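Lipoteichoic acid primase (Listeria monocytogenes, PDB 4UOP) is a magnesium-bearing member of the sulfatase-like family, modelled here as its extracellular catalytic domain, with an alpha/beta fold around a large mixed sheet. Local coordinates at residues B[37-51]-B[357-370]. Residues are numbered along the deposited sequence; the frame is centred on the assembly and turned at random. Where two conformers were deposited one is given.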
loop_
_atom_site.group_PDB
_atom_site.type_symbol
_atom_site.label_atom_id
_atom_site.label_comp_id
_atom_site.label_asym_id
_atom_site.label_seq_id
_atom_site.Cartn_x
_atom_site.Cartn_y
_atom_site.Cartn_z
ATOM N N VAL B 37 17.052 -18.410 -7.724
ATOM C CA VAL B 37 15.996 -17.474 -8.129
ATOM C C VAL B 37 15.563 -17.774 -9.553
ATOM O O VAL B 37 14.374 -17.902 -9.826
ATOM C CB VAL B 37 16.461 -16.013 -7.985
ATOM C CG1 VAL B 37 15.545 -15.055 -8.746
ATOM C CG2 VAL B 37 16.528 -15.644 -6.516
ATOM N N ASN B 38 16.525 -17.919 -10.457
ATOM C CA ASN B 38 16.212 -18.237 -11.852
ATOM C C ASN B 38 15.456 -19.557 -11.984
ATOM O O ASN B 38 14.517 -19.651 -12.757
ATOM C CB ASN B 38 17.481 -18.251 -12.717
ATOM C CG ASN B 38 18.150 -16.883 -12.811
ATOM O OD1 ASN B 38 17.558 -15.850 -12.490
ATOM N ND2 ASN B 38 19.387 -16.874 -13.253
ATOM N N ASP B 39 15.879 -20.582 -11.236
ATOM C CA ASP B 39 15.194 -21.879 -11.235
ATOM C C ASP B 39 13.758 -21.778 -10.731
ATOM O O ASP B 39 12.860 -22.403 -11.288
ATOM C CB ASP B 39 15.959 -22.901 -10.370
ATOM C CG ASP B 39 17.269 -23.354 -11.002
ATOM O OD1 ASP B 39 17.464 -23.170 -12.226
ATOM O OD2 ASP B 39 18.114 -23.915 -10.262
ATOM N N ILE B 40 13.540 -21.000 -9.674
ATOM C CA ILE B 40 12.188 -20.770 -9.156
ATOM C C ILE B 40 11.286 -20.119 -10.219
ATOM O O ILE B 40 10.151 -20.552 -10.418
ATOM C CB ILE B 40 12.210 -19.920 -7.867
ATOM C CG1 ILE B 40 12.819 -20.733 -6.714
ATOM C CG2 ILE B 40 10.805 -19.460 -7.495
ATOM C CD1 ILE B 40 13.241 -19.895 -5.530
ATOM N N LYS B 41 11.802 -19.106 -10.917
ATOM C CA LYS B 41 11.021 -18.431 -11.959
ATOM C C LYS B 41 10.682 -19.389 -13.095
ATOM O O LYS B 41 9.590 -19.353 -13.639
ATOM C CB LYS B 41 11.754 -17.201 -12.502
ATOM C CG LYS B 41 10.860 -16.331 -13.393
ATOM C CD LYS B 41 11.485 -14.984 -13.683
ATOM C CE LYS B 41 10.507 -14.039 -14.389
ATOM N NZ LYS B 41 11.186 -12.751 -14.738
ATOM N N GLY B 42 11.624 -20.263 -13.434
ATOM C CA GLY B 42 11.373 -21.320 -14.389
ATOM C C GLY B 42 11.243 -20.871 -15.826
ATOM O O GLY B 42 10.663 -21.580 -16.626
ATOM N N VAL B 43 11.765 -19.691 -16.162
ATOM C CA VAL B 43 11.735 -19.227 -17.545
ATOM C C VAL B 43 13.034 -19.660 -18.211
ATOM O O VAL B 43 14.103 -19.462 -17.657
ATOM C CB VAL B 43 11.581 -17.694 -17.632
ATOM C CG1 VAL B 43 11.735 -17.226 -19.064
ATOM C CG2 VAL B 43 10.228 -17.285 -17.086
ATOM N N SER B 44 12.934 -20.248 -19.396
ATOM C CA SER B 44 14.102 -20.789 -20.063
ATOM C C SER B 44 14.815 -19.656 -20.811
ATOM O O SER B 44 14.214 -19.005 -21.668
ATOM C CB SER B 44 13.681 -21.915 -21.016
ATOM O OG SER B 44 14.805 -22.466 -21.675
ATOM N N VAL B 45 16.086 -19.434 -20.480
ATOM C CA VAL B 45 16.894 -18.384 -21.107
ATOM C C VAL B 45 18.071 -19.017 -21.839
ATOM O O VAL B 45 18.761 -19.845 -21.281
ATOM C CB VAL B 45 17.425 -17.388 -20.057
ATOM C CG1 VAL B 45 18.117 -16.196 -20.717
ATOM C CG2 VAL B 45 16.290 -16.909 -19.173
ATOM N N LYS B 46 18.307 -18.612 -23.077
ATOM C CA LYS B 46 19.382 -19.210 -23.880
ATOM C C LYS B 46 20.735 -19.102 -23.183
ATOM O O LYS B 46 21.126 -18.021 -22.766
ATOM C CB LYS B 46 19.457 -18.540 -25.248
ATOM C CG LYS B 46 18.217 -18.723 -26.099
ATOM C CD LYS B 46 18.409 -18.174 -27.507
ATOM C CE LYS B 46 19.456 -18.958 -28.281
ATOM N NZ LYS B 46 19.326 -18.753 -29.750
ATOM N N SER B 47 21.429 -20.238 -23.051
ATOM C CA SER B 47 22.743 -20.313 -22.405
ATOM C C SER B 47 23.833 -19.601 -23.194
ATOM O O SER B 47 24.798 -19.099 -22.616
ATOM C CB SER B 47 23.153 -21.780 -22.208
ATOM O OG SER B 47 24.538 -21.880 -21.943
ATOM N N ASN B 48 23.696 -19.600 -24.516
ATOM C CA ASN B 48 24.564 -18.852 -25.412
ATOM C C ASN B 48 23.708 -17.732 -26.024
ATOM O O ASN B 48 23.202 -17.865 -27.139
ATOM C CB ASN B 48 25.138 -19.765 -26.500
ATOM C CG ASN B 48 26.131 -19.049 -27.404
ATOM O OD1 ASN B 48 26.723 -18.036 -27.019
ATOM N ND2 ASN B 48 26.323 -19.575 -28.618
ATOM N N PRO B 49 23.508 -16.638 -25.268
ATOM C CA PRO B 49 22.505 -15.641 -25.657
ATOM C C PRO B 49 22.766 -14.910 -26.962
ATOM O O PRO B 49 23.905 -14.556 -27.275
ATOM C CB PRO B 49 22.515 -14.651 -24.488
ATOM C CG PRO B 49 23.829 -14.841 -23.827
ATOM C CD PRO B 49 24.114 -16.309 -23.969
ATOM N N ASP B 50 21.692 -14.665 -27.693
ATOM C CA ASP B 50 21.737 -13.794 -28.853
ATOM C C ASP B 50 21.912 -12.344 -28.398
ATOM O O ASP B 50 21.564 -11.998 -27.275
ATOM C CB ASP B 50 20.453 -13.928 -29.651
ATOM C CG ASP B 50 20.256 -15.337 -30.192
ATOM O OD1 ASP B 50 21.244 -15.927 -30.667
ATOM O OD2 ASP B 50 19.125 -15.843 -30.120
ATOM N N TYR B 51 22.489 -11.541 -29.282
ATOM C CA TYR B 51 22.720 -10.100 -29.067
ATOM C C TYR B 51 23.696 -9.778 -27.933
ATOM O O TYR B 51 23.783 -8.630 -27.514
ATOM C CB TYR B 51 21.390 -9.355 -28.832
ATOM C CG TYR B 51 20.252 -9.754 -29.737
ATOM C CD1 TYR B 51 20.202 -9.332 -31.063
ATOM C CD2 TYR B 51 19.213 -10.535 -29.263
ATOM C CE1 TYR B 51 19.152 -9.703 -31.894
ATOM C CE2 TYR B 51 18.158 -10.903 -30.078
ATOM C CZ TYR B 51 18.136 -10.487 -31.393
ATOM O OH TYR B 51 17.091 -10.855 -32.193
ATOM N N ILE B 357 21.910 -11.359 -7.972
ATOM C CA ILE B 357 20.555 -11.877 -7.998
ATOM C C ILE B 357 19.687 -10.909 -8.818
ATOM O O ILE B 357 19.728 -9.696 -8.596
ATOM C CB ILE B 357 20.021 -12.064 -6.569
ATOM C CG1 ILE B 357 20.723 -13.270 -5.926
ATOM C CG2 ILE B 357 18.518 -12.286 -6.576
ATOM C CD1 ILE B 357 20.721 -13.265 -4.416
ATOM N N MET B 358 18.990 -11.444 -9.809
ATOM C CA MET B 358 18.046 -10.668 -10.628
ATOM C C MET B 358 16.756 -11.472 -10.723
ATOM O O MET B 358 16.778 -12.651 -11.089
ATOM C CB MET B 358 18.621 -10.394 -12.029
ATOM C CG MET B 358 19.839 -9.452 -12.069
ATOM S SD MET B 358 20.338 -9.022 -13.757
ATOM C CE MET B 358 20.762 -10.633 -14.452
ATOM N N PHE B 359 15.628 -10.843 -10.389
ATOM C CA PHE B 359 14.336 -11.507 -10.494
ATOM C C PHE B 359 13.743 -11.340 -11.880
ATOM O O PHE B 359 12.838 -12.066 -12.257
ATOM C CB PHE B 359 13.388 -11.006 -9.416
ATOM C CG PHE B 359 13.773 -11.476 -8.053
ATOM C CD1 PHE B 359 14.780 -10.835 -7.346
ATOM C CD2 PHE B 359 13.202 -12.620 -7.517
ATOM C CE1 PHE B 359 15.174 -11.305 -6.098
ATOM C CE2 PHE B 359 13.592 -13.092 -6.268
ATOM C CZ PHE B 359 14.580 -12.436 -5.565
ATOM N N GLY B 360 14.270 -10.388 -12.635
ATOM C CA GLY B 360 13.900 -10.233 -14.039
ATOM C C GLY B 360 14.642 -11.196 -14.927
ATOM O O GLY B 360 15.570 -11.887 -14.475
ATOM N N THR B 361 14.242 -11.215 -16.193
ATOM C CA THR B 361 14.762 -12.099 -17.216
ATOM C C THR B 361 15.134 -11.293 -18.470
ATOM O O THR B 361 14.477 -10.310 -18.808
ATOM C CB THR B 361 13.686 -13.149 -17.581
ATOM O OG1 THR B 361 13.287 -13.844 -16.392
ATOM C CG2 THR B 361 14.183 -14.142 -18.603
ATOM N N ASP B 362 16.177 -11.728 -19.156
ATOM C CA ASP B 362 16.569 -11.173 -20.441
ATOM C C ASP B 362 15.473 -11.495 -21.456
ATOM O O ASP B 362 15.332 -12.621 -21.922
ATOM C CB ASP B 362 17.925 -11.740 -20.857
ATOM C CG ASP B 362 18.362 -11.315 -22.244
ATOM O OD1 ASP B 362 17.667 -10.522 -22.921
ATOM O OD2 ASP B 362 19.439 -11.786 -22.668
ATOM N N ILE B 363 14.689 -10.486 -21.829
ATOM C CA ILE B 363 13.529 -10.767 -22.653
ATOM C C ILE B 363 13.872 -11.081 -24.113
ATOM O O ILE B 363 13.037 -11.616 -24.828
ATOM C CB ILE B 363 12.475 -9.646 -22.584
ATOM C CG1 ILE B 363 12.955 -8.376 -23.249
ATOM C CG2 ILE B 363 12.067 -9.389 -21.130
ATOM C CD1 ILE B 363 11.811 -7.398 -23.491
ATOM N N LEU B 364 15.081 -10.759 -24.556
ATOM C CA LEU B 364 15.466 -11.076 -25.933
ATOM C C LEU B 364 16.030 -12.494 -26.070
ATOM O O LEU B 364 16.355 -12.925 -27.179
ATOM C CB LEU B 364 16.468 -10.056 -26.465
ATOM C CG LEU B 364 15.993 -8.594 -26.464
ATOM C CD1 LEU B 364 17.083 -7.698 -27.009
ATOM C CD2 LEU B 364 14.717 -8.445 -27.255
ATOM N N ASN B 365 16.148 -13.210 -24.962
ATOM C CA ASN B 365 16.676 -14.577 -24.985
ATOM C C ASN B 365 15.803 -15.595 -24.275
ATOM O O ASN B 365 16.267 -16.649 -23.849
ATOM C CB ASN B 365 18.090 -14.580 -24.437
ATOM C CG ASN B 365 19.077 -14.136 -25.469
ATOM O OD1 ASN B 365 19.303 -14.836 -26.455
ATOM N ND2 ASN B 365 19.619 -12.935 -25.301
ATOM N N SER B 366 14.529 -15.287 -24.196
ATOM C CA SER B 366 13.546 -16.210 -23.656
ATOM C C SER B 366 12.284 -16.047 -24.462
ATOM O O SER B 366 12.128 -15.075 -25.211
ATOM C CB SER B 366 13.307 -15.922 -22.176
ATOM O OG SER B 366 12.913 -14.578 -21.971
ATOM N N SER B 367 11.393 -17.021 -24.359
ATOM C CA SER B 367 10.133 -16.962 -25.084
ATOM C C SER B 367 8.922 -17.217 -24.216
ATOM O O SER B 367 7.812 -17.022 -24.694
ATOM C CB SER B 367 10.134 -17.937 -26.261
ATOM O OG SER B 367 10.894 -17.396 -27.328
ATOM N N ASN B 368 9.125 -17.613 -22.963
ATOM C CA ASN B 368 8.031 -17.972 -22.073
ATOM C C ASN B 368 8.049 -17.137 -20.793
ATOM O O ASN B 368 7.636 -17.593 -19.736
ATOM C CB ASN B 368 8.063 -19.484 -21.750
ATOM C CG ASN B 368 9.387 -19.941 -21.141
ATOM O OD1 ASN B 368 10.413 -19.262 -21.255
ATOM N ND2 ASN B 368 9.376 -21.119 -20.516
ATOM N N ASN B 369 8.531 -15.901 -20.888
ATOM C CA ASN B 369 8.584 -15.031 -19.711
ATOM C C ASN B 369 7.173 -14.702 -19.215
ATOM O O ASN B 369 6.203 -14.785 -19.968
ATOM C CB ASN B 369 9.381 -13.765 -20.023
ATOM C CG ASN B 369 9.714 -12.957 -18.786
ATOM O OD1 ASN B 369 9.952 -13.499 -17.709
ATOM N ND2 ASN B 369 9.746 -11.645 -18.944
ATOM N N TYR B 370 7.055 -14.415 -17.926
ATOM C CA TYR B 370 5.799 -13.948 -17.363
ATOM C C TYR B 370 6.100 -12.915 -16.297
ATOM O O TYR B 370 7.231 -12.800 -15.849
ATOM C CB TYR B 370 4.974 -15.113 -16.804
ATOM C CG TYR B 370 5.646 -15.876 -15.700
ATOM C CD1 TYR B 370 6.552 -16.889 -15.990
ATOM C CD2 TYR B 370 5.377 -15.594 -14.372
ATOM C CE1 TYR B 370 7.185 -17.578 -14.991
ATOM C CE2 TYR B 370 6.006 -16.298 -13.357
ATOM C CZ TYR B 370 6.902 -17.291 -13.681
ATOM O OH TYR B 370 7.532 -18.003 -12.692
HETATM O O HOH W 1 18.949 -14.472 -10.303
HETATM O O HOH W 2 17.671 -13.403 -14.282
HETATM O O HOH W 3 12.337 -19.525 -23.673
HETATM O O HOH W 4 16.894 -14.692 -29.218
#
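The N-terminal helix 34-41 and the loop that follows it lie along the connection between helix 341-348 and strand 371-373, and Lys41 at the helix end points its side chain into that connection. With CG anti to the backbone N (chi1 -169°) and the chain extended beyond it, Lys41 NZ comes to Phe359 O and, 2.9 Å away, Thr361 OG1; NZ is crowded in the model, so these bonds are doubtful in detail. The backbone of the same lysine is gripped too: Tyr370 OH donates to Lys41 O over 2.6 Å, on a carbonyl lone pair, as the helix gives way to Gly42 with positive phi. One turn earlier, Val37 CG1 sits over a face of the Phe359 ring in a CH-pi contact, 3.9 Å from the ring centroid. The middle is apolar, Val43 CG2 against the ring carbon Tyr370 CE1 and Val45 CG2 against the methyl Thr361 CG2. This contact joins the start of the modelled chain to the link from helix 341-348 into the antiparallel sheet that begins at 371-373, whereas helix 412-433 packs on Tyr370. Further along, Asn365 takes hold of the 46-50 loop through backbone and side chain alike. Asn365 O accepts from Lys46 N at 2.9 Å, while Asn365 OD1 receives Asp50 N and Asn365 ND2 donates almost straight (174°) to Asp50 O, 2.9 Å away and in the amide plane. That pair fixes the amide's rotation. Asp362 backs it up: OD2 accepts the second N-H of Asn365 ND2, from above the carboxylate plane, while OD1 takes Leu364 N in an Asx turn. Lys46 NZ closes a salt bridge to Asp50 OD2, and Asn347 of helix 341-348 donates to Asp50 O as well.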